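Side-chain contacts in endo-1,4-beta-mannanase (Eisenia fetida, PDB 5Y6T), which probably hydrolyses internal beta-1,4-mannosidic bonds of mannans as a cold-adapted endo-acting glycoside hydrolase of family 5: residues E79-G82 with N83-V87; Q205-I208 with N209-A213. One frame throughout, in Å; residues are numbered along the deposited sequence.

Overall arrangement
Both contacts are local, and they follow one another along the chain without nesting or crossing. Contact 1 (79-87) comes first, after strand 65-72, and folds the segment leading to helix 95-108 into a two-stranded hairpin separate from the main sheet. The chain then runs through strand 112-119 and helices 126-133 and 135-152 before reaching contact 2 (205-213), within helix 201-218 just ahead of strand 223-228. The two centres are about 20 Å apart and their atoms do not touch, but both meet the same pair of helices: Phe80 and Phe207 each reach Leu131, and Val86 and Gln211 each reach Tyr141. Hairpin and helix are thus joined indirectly through helices 126-133 and 135-152.

Contact 1: E79-G82 with N83-V87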
ATOM      1  N   GLU A  79       2.546   5.761 -19.691  1.00 20.84           N
ATOM      2  CA  GLU A  79       2.409   6.272 -21.021  1.00 20.81           C
ATOM      3  C   GLU A  79       1.880   5.210 -21.950  1.00 21.73           C
ATOM      4  O   GLU A  79       2.533   4.200 -22.180  1.00 21.10           O
ATOM      5  CB  GLU A  79       3.774   6.765 -21.529  1.00 22.71           C
ATOM      6  CG  GLU A  79       3.711   7.419 -22.888  1.00 24.97           C
ATOM      7  CD  GLU A  79       2.998   8.794 -22.902  1.00 27.61           C
ATOM      8  OE1 GLU A  79       2.598   9.325 -21.855  1.00 24.29           O
ATOM      9  OE2 GLU A  79       2.823   9.353 -24.017  1.00 29.59           O
ATOM     10  N   PHE A  80       0.677   5.472 -22.460  1.00 21.20           N
ATOM     11  CA  PHE A  80      -0.040   4.553 -23.340  1.00 21.46           C
ATOM     12  C   PHE A  80       0.106   5.007 -24.777  1.00 25.27           C
ATOM     13  O   PHE A  80      -0.012   6.199 -25.047  1.00 23.94           O
ATOM     14  CB  PHE A  80      -1.543   4.467 -23.015  1.00 23.80           C
ATOM     15  CG  PHE A  80      -1.844   3.946 -21.640  1.00 21.24           C
ATOM     16  CD1 PHE A  80      -1.926   2.589 -21.429  1.00 22.17           C
ATOM     17  CD2 PHE A  80      -2.108   4.801 -20.587  1.00 23.00           C
ATOM     18  CE1 PHE A  80      -2.203   2.064 -20.201  1.00 22.71           C
ATOM     19  CE2 PHE A  80      -2.386   4.285 -19.311  1.00 22.04           C
ATOM     20  CZ  PHE A  80      -2.427   2.896 -19.125  1.00 21.10           C
ATOM     21  N   ASP A  81       0.274   4.058 -25.689  1.00 22.20           N
ATOM     22  CA  ASP A  81       0.267   4.426 -27.091  1.00 24.01           C
ATOM     23  C   ASP A  81      -1.191   4.525 -27.605  1.00 25.16           C
ATOM     24  O   ASP A  81      -2.169   4.349 -26.835  1.00 23.48           O
ATOM     25  CB  ASP A  81       1.193   3.510 -27.896  1.00 24.70           C
ATOM     26  CG  ASP A  81       0.581   2.158 -28.215  1.00 25.42           C
ATOM     27  OD1 ASP A  81      -0.607   1.849 -27.915  1.00 24.98           O
ATOM     28  OD2 ASP A  81       1.306   1.392 -28.880  1.00 27.76           O
ATOM     29  N   GLY A  82      -1.360   4.785 -28.912  1.00 22.58           N
ATOM     30  CA  GLY A  82      -2.680   4.941 -29.480  1.00 24.86           C
ATOM     31  C   GLY A  82      -3.634   3.740 -29.472  1.00 23.41           C
ATOM     32  O   GLY A  82      -4.820   3.875 -29.717  1.00 23.70           O
ATOM     33  N   ASN A  83      -3.083   2.552 -29.250  1.00 22.24           N
ATOM     34  CA  ASN A  83      -3.833   1.351 -29.114  1.00 22.40           C
ATOM     35  C   ASN A  83      -3.967   0.838 -27.671  1.00 22.85           C
ATOM     36  O   ASN A  83      -4.563  -0.189 -27.458  1.00 23.85           O
ATOM     37  CB  ASN A  83      -3.206   0.267 -29.943  1.00 24.30           C
ATOM     38  CG  ASN A  83      -3.367   0.535 -31.446  1.00 30.94           C
ATOM     39  OD1 ASN A  83      -4.451   0.863 -31.885  1.00 31.09           O
ATOM     40  ND2 ASN A  83      -2.307   0.360 -32.212  1.00 34.28           N
ATOM     41  N   GLY A  84      -3.409   1.559 -26.710  1.00 21.66           N
ATOM     42  CA  GLY A  84      -3.519   1.224 -25.280  1.00 22.42           C
ATOM     43  C   GLY A  84      -2.375   0.378 -24.772  1.00 22.99           C
ATOM     44  O   GLY A  84      -2.435  -0.036 -23.622  1.00 21.86           O
ATOM     45  N   TYR A  85      -1.372   0.090 -25.610  1.00 21.38           N
ATOM     46  CA  TYR A  85      -0.164  -0.634 -25.131  1.00 21.91           C
ATOM     47  C   TYR A  85       0.701   0.356 -24.371  1.00 20.23           C
ATOM     48  O   TYR A  85       0.824   1.550 -24.717  1.00 23.58           O
ATOM     49  CB  TYR A  85       0.633  -1.274 -26.262  1.00 21.62           C
ATOM     50  CG  TYR A  85      -0.200  -2.358 -26.893  1.00 22.34           C
ATOM     51  CD1 TYR A  85      -0.343  -3.599 -26.315  1.00 24.77           C
ATOM     52  CD2 TYR A  85      -0.966  -2.064 -27.981  1.00 30.84           C
ATOM     53  CE1 TYR A  85      -1.173  -4.553 -26.826  1.00 28.17           C
ATOM     54  CE2 TYR A  85      -1.811  -3.042 -28.500  1.00 32.30           C
ATOM     55  CZ  TYR A  85      -1.910  -4.250 -27.905  1.00 31.46           C
ATOM     56  OH  TYR A  85      -2.753  -5.215 -28.428  1.00 39.25           O
ATOM     57  N   VAL A  86       1.354  -0.111 -23.325  1.00 21.61           N
ATOM     58  CA  VAL A  86       2.212   0.811 -22.565  1.00 20.16           C
ATOM     59  C   VAL A  86       3.630   0.889 -23.198  1.00 24.61           C
ATOM     60  O   VAL A  86       4.217  -0.125 -23.542  1.00 22.32           O
ATOM     61  CB  VAL A  86       2.275   0.385 -21.055  1.00 19.38           C
ATOM     62  CG1 VAL A  86       3.322   1.181 -20.289  1.00 19.18           C
ATOM     63  CG2 VAL A  86       0.895   0.478 -20.375  1.00 20.21           C
ATOM     64  N   VAL A  87       4.152   2.100 -23.318  1.00 21.26           N
ATOM     65  CA  VAL A  87       5.452   2.350 -23.927  1.00 23.95           C
ATOM     66  C   VAL A  87       6.490   2.817 -22.939  1.00 23.33           C
ATOM     67  O   VAL A  87       7.683   2.789 -23.257  1.00 22.79           O
ATOM     68  CB  VAL A  87       5.401   3.327 -25.137  1.00 23.74           C
ATOM     69  CG1 VAL A  87       4.603   2.716 -26.257  1.00 29.03           C
ATOM     70  CG2 VAL A  87       4.903   4.726 -24.725  1.00 25.36           C
TER
HETATM   71  O   HOH W   1       0.212  -0.222 -30.731  1.00 31.35           O
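Glu79, Phe80 and Asp81 meet Tyr85, Val86 and Val87 across a tight reversal of the chain. Two nearly straight backbone bonds hold the arms together: Val87 N to Glu79 O at 2.9 Å and Asp81 N to Tyr85 O at 2.7 Å. Round the bend, Gly84 N donates to Asp81 O. One oxygen of the Asp81 carboxylate gathers two backbone N-H groups of the turn: OD1 accepts from Asn83 N at 2.9 Å and from Tyr85 N at 3.0 Å, one from each face of the carboxylate, while a water bridges OD2 to Asn83 ND2. With CG between the backbone N and the carbonyl carbon (chi1 79°), the carboxylate folds back over its own turn. Apolar contacts flank the strands. Val86 CG2 comes obliquely to Phe80 CE1 at 3.5 Å, and Val87 CG2 lies 3.5 Å from Glu79 CG. Beyond the hairpin, Phe80 packs on helix 126-133, and Val86 N donates to Thr140 OG1 of helix 135-152. A type I turn over Asp81 to Gly84, with glycine at positive phi (93°) in a G1 beta bulge, makes this a beta hairpin, with an Asx turn at Asp81 superimposed on it.

Contact 2: Q205-I208 with N209-A213; sequences QSFI and NKQTA
Two turns of helix 201-218 make up this contact, in which Phe207 and Ile208 each meet the residue four places on, Gln211 and Thr212. The regular alpha-helical bonds run from Asn209 N to Gln205 O and from Lys210 N to Ser206 O, at 2.8 and 2.9 Å. The next two carbonyls each take a side-chain donor as well. Phe207 O accepts from Gln211 N at 3.2 Å and from Gln211 NE2 at 3.0 Å, and the two nitrogens reach it from opposite faces of the carbonyl plane. Ile208 O is gripped likewise by Thr212 N at 2.9 Å and by the hydroxyl OG1 of Thr212 at 2.8 Å; OG1 is turned back along the helix because it stands opposite the carbonyl carbon (chi1 -64°).

The amide of Gln211 also points its NE2 at one face of the Phe207 ring, over the centre and 3.2 Å from Phe207 CZ, with amide and ring planes 69° apart. At the other end of the amide, OE1 accepts from Trp118 NE1, so both ends are fixed and its rotation is settled. A leucine at Gln211 would probably leave Phe207 O with its backbone donor alone among these bonds and Trp118 NE1 without its acceptor. Lys210 runs back past Ser206, its CE 3.3 Å from Ser206 OG, and its NZ binds Gly253 O.

Phe207 faces helices 126-133 and 135-152, touching Leu131 and Leu138, and its ring meets that of Trp118 on strand 112-119. Elsewhere on the helix, Gln205 and Asn209 lean on Leu249 of helix 246-253, with Gln205 NE2 bonded to Tyr243 O and Asn209 ND2 to Gly258 O. Consistent with the (beta/alpha)8 barrel of this family, the helix lies outside strand 112-119, between helices 126-133 and 135-152 and helix 246-253.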
ATOM      1  N   GLN A 205      -7.504  -9.887  -8.710  1.00 19.05           N
ATOM      2  CA  GLN A 205      -6.480 -10.805  -8.253  1.00 20.05           C
ATOM      3  C   GLN A 205      -5.441 -11.158  -9.287  1.00 19.02           C
ATOM      4  O   GLN A 205      -4.246 -11.249  -8.967  1.00 19.18           O
ATOM      5  CB  GLN A 205      -7.086 -12.090  -7.671  1.00 19.98           C
ATOM      6  CG  GLN A 205      -7.906 -11.896  -6.393  1.00 20.61           C
ATOM      7  CD  GLN A 205      -8.838 -13.083  -6.161  1.00 22.34           C
ATOM      8  OE1 GLN A 205      -9.520 -13.589  -7.091  1.00 21.05           O
ATOM      9  NE2 GLN A 205      -8.962 -13.481  -4.914  1.00 20.23           N
ATOM     10  N   SER A 206      -5.892 -11.481 -10.503  1.00 20.60           N
ATOM     11  CA  SER A 206      -4.943 -11.787 -11.599  1.00 20.69           C
ATOM     12  C   SER A 206      -3.985 -10.620 -11.852  1.00 21.25           C
ATOM     13  O   SER A 206      -2.794 -10.814 -11.967  1.00 21.41           O
ATOM     14  CB  SER A 206      -5.741 -12.204 -12.849  1.00 20.85           C
ATOM     15  OG  SER A 206      -4.830 -12.564 -13.887  1.00 25.21           O
ATOM     16  N   PHE A 207      -4.545  -9.398 -11.918  1.00 19.34           N
ATOM     17  CA  PHE A 207      -3.802  -8.132 -12.152  1.00 20.73           C
ATOM     18  C   PHE A 207      -2.724  -7.984 -11.067  1.00 18.98           C
ATOM     19  O   PHE A 207      -1.578  -7.714 -11.368  1.00 18.63           O
ATOM     20  CB  PHE A 207      -4.827  -6.969 -12.186  1.00 20.36           C
ATOM     21  CG  PHE A 207      -4.268  -5.590 -12.465  1.00 21.59           C
ATOM     22  CD1 PHE A 207      -3.924  -5.213 -13.760  1.00 19.97           C
ATOM     23  CD2 PHE A 207      -4.229  -4.648 -11.484  1.00 21.26           C
ATOM     24  CE1 PHE A 207      -3.555  -3.924 -14.037  1.00 20.13           C
ATOM     25  CE2 PHE A 207      -3.877  -3.328 -11.753  1.00 21.40           C
ATOM     26  CZ  PHE A 207      -3.480  -2.996 -13.042  1.00 22.22           C
ATOM     27  N   ILE A 208      -3.127  -8.248  -9.839  1.00 19.27           N
ATOM     28  CA  ILE A 208      -2.251  -8.167  -8.721  1.00 19.71           C
ATOM     29  C   ILE A 208      -1.165  -9.253  -8.769  1.00 19.51           C
ATOM     30  O   ILE A 208       0.038  -8.974  -8.501  1.00 20.39           O
ATOM     31  CB  ILE A 208      -3.033  -8.167  -7.370  1.00 19.92           C
ATOM     32  CG1 ILE A 208      -3.860  -6.855  -7.280  1.00 20.75           C
ATOM     33  CG2 ILE A 208      -2.095  -8.287  -6.184  1.00 20.89           C
ATOM     34  CD1 ILE A 208      -5.040  -6.995  -6.364  1.00 22.59           C
ATOM     35  N   ASN A 209      -1.581 -10.487  -8.944  1.00 20.12           N
ATOM     36  CA  ASN A 209      -0.674 -11.613  -8.971  1.00 19.94           C
ATOM     37  C   ASN A 209       0.427 -11.404 -10.016  1.00 19.48           C
ATOM     38  O   ASN A 209       1.611 -11.589  -9.731  1.00 20.09           O
ATOM     39  CB  ASN A 209      -1.473 -12.885  -9.299  1.00 18.64           C
ATOM     40  CG  ASN A 209      -0.562 -14.118  -9.547  1.00 21.75           C
ATOM     41  OD1 ASN A 209      -0.579 -14.677 -10.639  1.00 21.77           O
ATOM     42  ND2 ASN A 209       0.205 -14.538  -8.523  1.00 21.01           N
ATOM     43  N   LYS A 210       0.042 -11.018 -11.231  1.00 18.69           N
ATOM     44  CA  LYS A 210       1.014 -10.889 -12.332  1.00 20.74           C
ATOM     45  C   LYS A 210       2.007  -9.792 -12.084  1.00 21.45           C
ATOM     46  O   LYS A 210       3.208  -9.957 -12.353  1.00 20.68           O
ATOM     47  CB  LYS A 210       0.349 -10.789 -13.718  1.00 22.00           C
ATOM     48  CG  LYS A 210      -0.483 -12.019 -14.076  1.00 23.18           C
ATOM     49  CD  LYS A 210      -1.329 -11.850 -15.345  1.00 24.79           C
ATOM     50  CE  LYS A 210      -2.134 -13.103 -15.743  1.00 27.44           C
ATOM     51  NZ  LYS A 210      -1.345 -14.230 -16.277  1.00 30.54           N
ATOM     52  N   GLN A 211       1.520  -8.640 -11.645  1.00 18.95           N
ATOM     53  CA  GLN A 211       2.449  -7.540 -11.332  1.00 20.54           C
ATOM     54  C   GLN A 211       3.321  -7.785 -10.120  1.00 19.45           C
ATOM     55  O   GLN A 211       4.506  -7.466 -10.136  1.00 20.87           O
ATOM     56  CB  GLN A 211       1.730  -6.214 -11.198  1.00 20.53           C
ATOM     57  CG  GLN A 211       1.183  -5.740 -12.515  1.00 21.51           C
ATOM     58  CD  GLN A 211       0.276  -4.563 -12.313  1.00 21.88           C
ATOM     59  OE1 GLN A 211       0.732  -3.404 -12.287  1.00 21.78           O
ATOM     60  NE2 GLN A 211      -1.008  -4.832 -12.114  1.00 20.94           N
ATOM     61  N   THR A 212       2.785  -8.487  -9.133  1.00 18.93           N
ATOM     62  CA  THR A 212       3.580  -8.828  -7.960  1.00 19.90           C
ATOM     63  C   THR A 212       4.732  -9.757  -8.380  1.00 20.20           C
ATOM     64  O   THR A 212       5.877  -9.565  -7.960  1.00 19.13           O
ATOM     65  CB  THR A 212       2.730  -9.412  -6.814  1.00 18.96           C
ATOM     66  OG1 THR A 212       1.788  -8.420  -6.325  1.00 20.43           O
ATOM     67  CG2 THR A 212       3.571  -9.808  -5.642  1.00 21.67           C
ATOM     68  N   ALA A 213       4.417 -10.752  -9.200  1.00 20.55           N
ATOM     69  CA  ALA A 213       5.400 -11.707  -9.669  1.00 20.12           C
ATOM     70  C   ALA A 213       6.488 -10.912 -10.432  1.00 22.09           C
ATOM     71  O   ALA A 213       7.713 -11.126 -10.249  1.00 22.68           O
ATOM     72  CB  ALA A 213       4.746 -12.694 -10.619  1.00 20.73           C
TER